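Local coordinates for protein DspB (Aggregatibacter actinomycetemcomitans, PDB 1YHT) that probably hydrolyses N-acetylglucosamine polymers of the biofilm matrix as a family 20 glycoside hydrolase, releasing cells from the biofilm, at residues Q69-A74 with G80-P85; D183-S188 with H193-Y198. All blocks are in the same frame, centred on the assembly; numbering follows the deposited sequence.

Overall arrangement
Each contact begins in a loop that follows a parallel strand of the family 20 TIM barrel (49-53 for contact 1, 177-181 for contact 2); they lie about 33 Å apart between centres and share no helix or strand. Contact 1 is set in the long excursion after strand 49-53, beside a small three-stranded antiparallel sheet about 24 Å from the chain centre. It is partly buried and mixes an amide-amide hydrogen bond with alanine, tyrosine and proline packing. Contact 2 lies further in, about 17 Å from that centre, where the loop after strand 177-181 meets helix 192-208. Its two touching residues are both buried phenylalanines, and no hydrogen bond crosses between its segments.

Contact 1: residues Q69-A74 with G80-P85; sequences QRAENA and GIYINP
Asn84 ND2 donates to Gln69 OE1 at 2.9 Å, nearly straight with an N-H...O angle of 163°. The donor lies in the carbonyl plane of Gln69, on a lone pair, with a C=O...N angle of 123°, although the two amide planes are turned 75° apart. Gln69 reaches this position through an extended side chain, and its NE2 gives hydrogen bonds to the carbonyls of Tyr60 and Ile62. On the other amide, Asn84 OD1 accepts from the backbone N of Tyr86 and of Thr87, which makes an Asx turn. Both amides are buried, and each has its oxygen and nitrogen engaged.

Away from this polar pair the contact is van der Waals packing, of carbons on carbons and on two backbone carbonyl oxygens. Ala71 CB sits over one face of the Tyr82 ring, 4.1 Å from its centroid, in a CH-pi contact. Ala74 CB comes instead to the ring's edge; it lies 3.8 Å from Tyr82 CB and 3.3 Å from Ile83 O. Next to it, Pro85 CD packs 3.9 Å from Ala74 CA and 3.4 Å from Asn73 O. The turn at 71-73 is drawn together by Asn73 N to Arg70 O and Ala74 N to Ala71 O, the latter at 3.1 Å, bringing both alanine methyls to the same tyrosine.

The contact stands at the entry to a beta hairpin, where Ile83 pairs by backbone hydrogen bonds with Val75 and Tyr82 with Phe91 of strand 90-91. Its chemistry implies that several bonds hold both amides in a fixed orientation, while the Ala71 and Ala74 methyls meet the face and the edge of Tyr82 without a polar bond.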
loop_
_atom_site.group_PDB
_atom_site.type_symbol
_atom_site.label_atom_id
_atom_site.label_comp_id
_atom_site.label_asym_id
_atom_site.label_seq_id
_atom_site.Cartn_x
_atom_site.Cartn_y
_atom_site.Cartn_z
ATOM N N GLN A 69 -13.780 -13.505 -9.415
ATOM C CA GLN A 69 -12.468 -13.975 -9.792
ATOM C C GLN A 69 -12.242 -15.160 -8.913
ATOM O O GLN A 69 -11.857 -15.022 -7.734
ATOM C CB GLN A 69 -11.398 -12.893 -9.539
ATOM C CG GLN A 69 -9.987 -13.412 -9.799
ATOM C CD GLN A 69 -8.991 -12.309 -10.018
ATOM O OE1 GLN A 69 -8.729 -11.938 -11.168
ATOM N NE2 GLN A 69 -8.406 -11.786 -8.907
ATOM N N ARG A 70 -12.563 -16.332 -9.441
ATOM C CA ARG A 70 -12.670 -17.520 -8.639
ATOM C C ARG A 70 -11.628 -18.562 -9.086
ATOM O O ARG A 70 -11.336 -18.737 -10.294
ATOM C CB ARG A 70 -14.092 -18.080 -8.697
ATOM C CG ARG A 70 -15.232 -17.190 -8.103
ATOM C CD ARG A 70 -15.013 -16.757 -6.653
ATOM N NE ARG A 70 -14.598 -17.817 -5.747
ATOM C CZ ARG A 70 -15.399 -18.746 -5.225
ATOM N NH1 ARG A 70 -16.686 -18.783 -5.542
ATOM N NH2 ARG A 70 -14.919 -19.676 -4.406
ATOM N N ALA A 71 -11.070 -19.255 -8.089
ATOM C CA ALA A 71 -10.058 -20.297 -8.327
ATOM C C ALA A 71 -10.586 -21.412 -9.253
ATOM O O ALA A 71 -9.883 -21.895 -10.149
ATOM C CB ALA A 71 -9.575 -20.871 -7.052
ATOM N N GLU A 72 -11.840 -21.754 -9.078
ATOM C CA GLU A 72 -12.448 -22.760 -9.888
ATOM C C GLU A 72 -12.524 -22.344 -11.360
ATOM O O GLU A 72 -12.509 -23.239 -12.212
ATOM C CB GLU A 72 -13.823 -23.102 -9.290
ATOM C CG GLU A 72 -14.452 -24.414 -9.656
ATOM C CD GLU A 72 -15.615 -24.741 -8.695
ATOM O OE1 GLU A 72 -15.315 -25.260 -7.579
ATOM O OE2 GLU A 72 -16.790 -24.442 -9.031
ATOM N N ASN A 73 -12.569 -21.023 -11.653
ATOM C CA ASN A 73 -12.667 -20.463 -13.031
ATOM C C ASN A 73 -11.289 -20.286 -13.691
ATOM O O ASN A 73 -11.180 -20.108 -14.893
ATOM C CB ASN A 73 -13.810 -19.326 -13.218
ATOM C CG ASN A 73 -13.377 -17.731 -13.120
ATOM O OD1 ASN A 73 -12.772 -17.128 -14.082
ATOM N ND2 ASN A 73 -13.924 -17.012 -12.047
ATOM N N ALA A 74 -10.229 -20.478 -12.906
ATOM C CA ALA A 74 -8.890 -20.117 -13.299
ATOM C C ALA A 74 -8.135 -21.282 -13.990
ATOM O O ALA A 74 -8.490 -22.456 -13.844
ATOM C CB ALA A 74 -8.132 -19.629 -12.078
ATOM N N GLY A 80 1.391 -23.927 -9.236
ATOM C CA GLY A 80 0.280 -23.802 -8.279
ATOM C C GLY A 80 -0.398 -22.451 -8.381
ATOM O O GLY A 80 -1.360 -22.207 -7.698
ATOM N N ILE A 81 0.071 -21.573 -9.254
ATOM C CA ILE A 81 -0.469 -20.189 -9.309
ATOM C C ILE A 81 -1.687 -20.100 -10.269
ATOM O O ILE A 81 -1.606 -20.540 -11.425
ATOM C CB ILE A 81 0.657 -19.196 -9.633
ATOM C CG1 ILE A 81 1.576 -19.117 -8.391
ATOM C CG2 ILE A 81 0.099 -17.796 -10.010
ATOM C CD1 ILE A 81 2.834 -18.347 -8.621
ATOM N N TYR A 82 -2.804 -19.580 -9.761
ATOM C CA TYR A 82 -4.050 -19.434 -10.497
ATOM C C TYR A 82 -3.999 -18.182 -11.408
ATOM O O TYR A 82 -3.625 -17.093 -10.972
ATOM C CB TYR A 82 -5.262 -19.334 -9.529
ATOM C CG TYR A 82 -5.476 -20.593 -8.719
ATOM C CD1 TYR A 82 -6.182 -21.689 -9.244
ATOM C CD2 TYR A 82 -4.952 -20.708 -7.447
ATOM C CE1 TYR A 82 -6.362 -22.862 -8.500
ATOM C CE2 TYR A 82 -5.102 -21.889 -6.699
ATOM C CZ TYR A 82 -5.820 -22.934 -7.224
ATOM O OH TYR A 82 -5.937 -24.059 -6.479
ATOM N N ILE A 83 -4.410 -18.365 -12.663
ATOM C CA ILE A 83 -4.437 -17.323 -13.657
ATOM C C ILE A 83 -5.876 -17.075 -14.074
ATOM O O ILE A 83 -6.556 -17.977 -14.520
ATOM C CB ILE A 83 -3.615 -17.725 -14.884
ATOM C CG1 ILE A 83 -2.134 -17.978 -14.505
ATOM C CG2 ILE A 83 -3.763 -16.680 -16.013
ATOM C CD1 ILE A 83 -1.351 -16.828 -14.080
ATOM N N ASN A 84 -6.337 -15.844 -13.935
ATOM C CA ASN A 84 -7.682 -15.506 -14.395
ATOM C C ASN A 84 -7.675 -15.569 -15.938
ATOM O O ASN A 84 -6.968 -14.808 -16.552
ATOM C CB ASN A 84 -8.067 -14.102 -13.890
ATOM C CG ASN A 84 -9.453 -13.659 -14.372
ATOM O OD1 ASN A 84 -9.854 -13.976 -15.498
ATOM N ND2 ASN A 84 -10.184 -12.940 -13.529
ATOM N N PRO A 85 -8.439 -16.486 -16.559
ATOM C CA PRO A 85 -8.270 -16.577 -18.003
ATOM C C PRO A 85 -8.770 -15.334 -18.767
ATOM O O PRO A 85 -8.404 -15.187 -19.907
ATOM C CB PRO A 85 -9.092 -17.813 -18.388
ATOM C CG PRO A 85 -10.166 -17.885 -17.337
ATOM C CD PRO A 85 -9.427 -17.454 -16.059
#

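Contact 2: residues D183-S188 with H193-Y198; sequences DEFGYS and HEFITY
The loop between strand 177-181 and helix 192-208 belongs to a beta-alpha-beta crossover of the TIM barrel, and here Phe185 of that loop packs on Phe195 of the helix. The crossover finishes in strand 212-216, parallel to 177-181, and Phe195 also touches Met215 there, so its side chain lies between loop and barrel wall. Both phenylalanines are buried, and each directs its CB toward the other segment.

The rings form an oblique pair, with planes at 31° and centroids 4.3 Å apart. Phe185 CZ stands over one face of the Phe195 ring, displaced toward the rim. Its neighbour CE1 comes 3.9 Å from Phe195 CB, while CE2 reaches across to 4.1 Å from Phe195 CZ, so the outer end of the Phe185 ring spans its partner. Phe195 extends from the helix with CG anti to the backbone N (chi1 179°), which carries its ring out to the loop. The Phe185 side chain also packs on Pro118 and Glu148.

Just before Phe185 come Asp183 and Glu184, in a position consistent with the Asp-Glu pair found after the fourth barrel strand in family 20 enzymes. Glu184 OE1 is hydrogen-bonded to His120 NE2, and Asp183 OD1 lies close to Asp116 OD2. The phenylalanine pair thus joins the residue following this acidic pair to the helix by purely apolar contact, whose nearest approach is Phe185 CZ to Phe195 CG at 3.5 Å.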
loop_
_atom_site.group_PDB
_atom_site.type_symbol
_atom_site.label_atom_id
_atom_site.label_comp_id
_atom_site.label_asym_id
_atom_site.label_seq_id
_atom_site.Cartn_x
_atom_site.Cartn_y
_atom_site.Cartn_z
ATOM N N ASP A 183 -3.548 7.548 -2.460
ATOM C CA ASP A 183 -2.422 8.140 -3.174
ATOM C C ASP A 183 -2.745 8.535 -4.593
ATOM O O ASP A 183 -3.535 7.874 -5.283
ATOM C CB ASP A 183 -1.200 7.215 -3.182
ATOM C CG ASP A 183 -1.478 5.874 -3.890
ATOM O OD1 ASP A 183 -2.607 5.356 -3.764
ATOM O OD2 ASP A 183 -0.564 5.340 -4.569
ATOM N N GLU A 184 -2.122 9.653 -4.989
ATOM C CA GLU A 184 -2.065 10.137 -6.359
ATOM C C GLU A 184 -3.421 10.233 -7.016
ATOM O O GLU A 184 -3.584 9.769 -8.124
ATOM C CB GLU A 184 -1.131 9.241 -7.216
ATOM C CG GLU A 184 0.276 9.080 -6.686
ATOM C CD GLU A 184 1.191 8.295 -7.624
ATOM O OE1 GLU A 184 0.756 7.224 -8.117
ATOM O OE2 GLU A 184 2.344 8.768 -7.869
ATOM N N PHE A 185 -4.377 10.876 -6.364
ATOM C CA PHE A 185 -5.730 10.977 -6.874
ATOM C C PHE A 185 -6.001 12.460 -7.154
ATOM O O PHE A 185 -5.336 13.355 -6.572
ATOM C CB PHE A 185 -6.753 10.414 -5.868
ATOM C CG PHE A 185 -6.846 11.223 -4.595
ATOM C CD1 PHE A 185 -7.719 12.286 -4.511
ATOM C CD2 PHE A 185 -6.002 10.983 -3.524
ATOM C CE1 PHE A 185 -7.769 13.062 -3.403
ATOM C CE2 PHE A 185 -6.040 11.794 -2.416
ATOM C CZ PHE A 185 -6.944 12.814 -2.351
ATOM N N GLY A 186 -6.934 12.724 -8.056
ATOM C CA GLY A 186 -7.367 14.106 -8.335
ATOM C C GLY A 186 -6.335 15.046 -8.941
ATOM O O GLY A 186 -6.409 16.273 -8.769
ATOM N N TYR A 187 -5.380 14.512 -9.676
ATOM C CA TYR A 187 -4.274 15.346 -10.134
ATOM C C TYR A 187 -4.711 16.442 -11.116
ATOM O O TYR A 187 -4.125 17.534 -11.104
ATOM C CB TYR A 187 -3.113 14.506 -10.710
ATOM C CG TYR A 187 -2.099 13.973 -9.664
ATOM C CD1 TYR A 187 -1.047 13.153 -10.066
ATOM C CD2 TYR A 187 -2.190 14.294 -8.298
ATOM C CE1 TYR A 187 -0.098 12.662 -9.149
ATOM C CE2 TYR A 187 -1.256 13.806 -7.377
ATOM C CZ TYR A 187 -0.203 12.993 -7.819
ATOM O OH TYR A 187 0.750 12.522 -6.937
ATOM N N SER A 188 -5.734 16.162 -11.931
ATOM C CA SER A 188 -6.240 17.133 -12.937
ATOM C C SER A 188 -7.447 17.935 -12.423
ATOM O O SER A 188 -7.949 18.834 -13.120
ATOM C CB SER A 188 -6.620 16.414 -14.231
ATOM N N HIS A 193 -11.936 18.440 -0.853
ATOM C CA HIS A 193 -12.915 18.523 0.234
ATOM C C HIS A 193 -13.731 17.261 0.310
ATOM O O HIS A 193 -13.941 16.763 1.374
ATOM C CB HIS A 193 -13.820 19.758 0.145
ATOM C CG HIS A 193 -13.043 21.044 0.175
ATOM N ND1 HIS A 193 -12.675 21.667 1.351
ATOM C CD2 HIS A 193 -12.486 21.770 -0.821
ATOM C CE1 HIS A 193 -11.939 22.727 1.072
ATOM N NE2 HIS A 193 -11.832 22.823 -0.236
ATOM N N GLU A 194 -14.193 16.750 -0.819
ATOM C CA GLU A 194 -14.985 15.512 -0.798
ATOM C C GLU A 194 -14.161 14.288 -0.386
ATOM O O GLU A 194 -14.710 13.301 0.090
ATOM C CB GLU A 194 -15.651 15.271 -2.156
ATOM C CG GLU A 194 -16.755 16.249 -2.459
ATOM C CD GLU A 194 -18.004 16.021 -1.607
ATOM O OE1 GLU A 194 -18.204 14.879 -1.067
ATOM O OE2 GLU A 194 -18.780 17.015 -1.498
ATOM N N PHE A 195 -12.838 14.353 -0.562
ATOM C CA PHE A 195 -11.978 13.279 -0.126
ATOM C C PHE A 195 -12.021 13.118 1.392
ATOM O O PHE A 195 -12.049 12.003 1.890
ATOM C CB PHE A 195 -10.550 13.450 -0.639
ATOM C CG PHE A 195 -9.638 12.351 -0.181
ATOM C CD1 PHE A 195 -9.844 11.051 -0.655
ATOM C CD2 PHE A 195 -8.663 12.591 0.791
ATOM C CE1 PHE A 195 -9.059 10.004 -0.210
ATOM C CE2 PHE A 195 -7.834 11.540 1.262
ATOM C CZ PHE A 195 -8.033 10.244 0.775
ATOM N N ILE A 196 -12.043 14.229 2.137
ATOM C CA ILE A 196 -12.138 14.183 3.602
ATOM C C ILE A 196 -13.361 13.388 4.001
ATOM O O ILE A 196 -13.297 12.474 4.853
ATOM C CB ILE A 196 -12.274 15.587 4.209
ATOM C CG1 ILE A 196 -11.080 16.468 3.813
ATOM C CG2 ILE A 196 -12.486 15.529 5.726
ATOM C CD1 ILE A 196 -9.785 15.843 3.947
ATOM N N THR A 197 -14.474 13.734 3.370
ATOM C CA THR A 197 -15.737 13.085 3.638
ATOM C C THR A 197 -15.667 11.582 3.337
ATOM O O THR A 197 -16.163 10.751 4.099
ATOM C CB THR A 197 -16.859 13.755 2.802
ATOM O OG1 THR A 197 -16.860 15.158 3.093
ATOM C CG2 THR A 197 -18.194 13.159 3.096
ATOM N N TYR A 198 -15.096 11.257 2.190
ATOM C CA TYR A 198 -14.981 9.879 1.710
ATOM C C TYR A 198 -14.071 9.080 2.668
ATOM O O TYR A 198 -14.427 8.021 3.132
ATOM C CB TYR A 198 -14.396 9.919 0.283
ATOM C CG TYR A 198 -14.092 8.571 -0.369
ATOM C CD1 TYR A 198 -15.127 7.744 -0.830
ATOM C CD2 TYR A 198 -12.771 8.132 -0.533
ATOM C CE1 TYR A 198 -14.855 6.501 -1.420
ATOM C CE2 TYR A 198 -12.492 6.874 -1.111
ATOM C CZ TYR A 198 -13.541 6.067 -1.562
ATOM O OH TYR A 198 -13.289 4.835 -2.155
#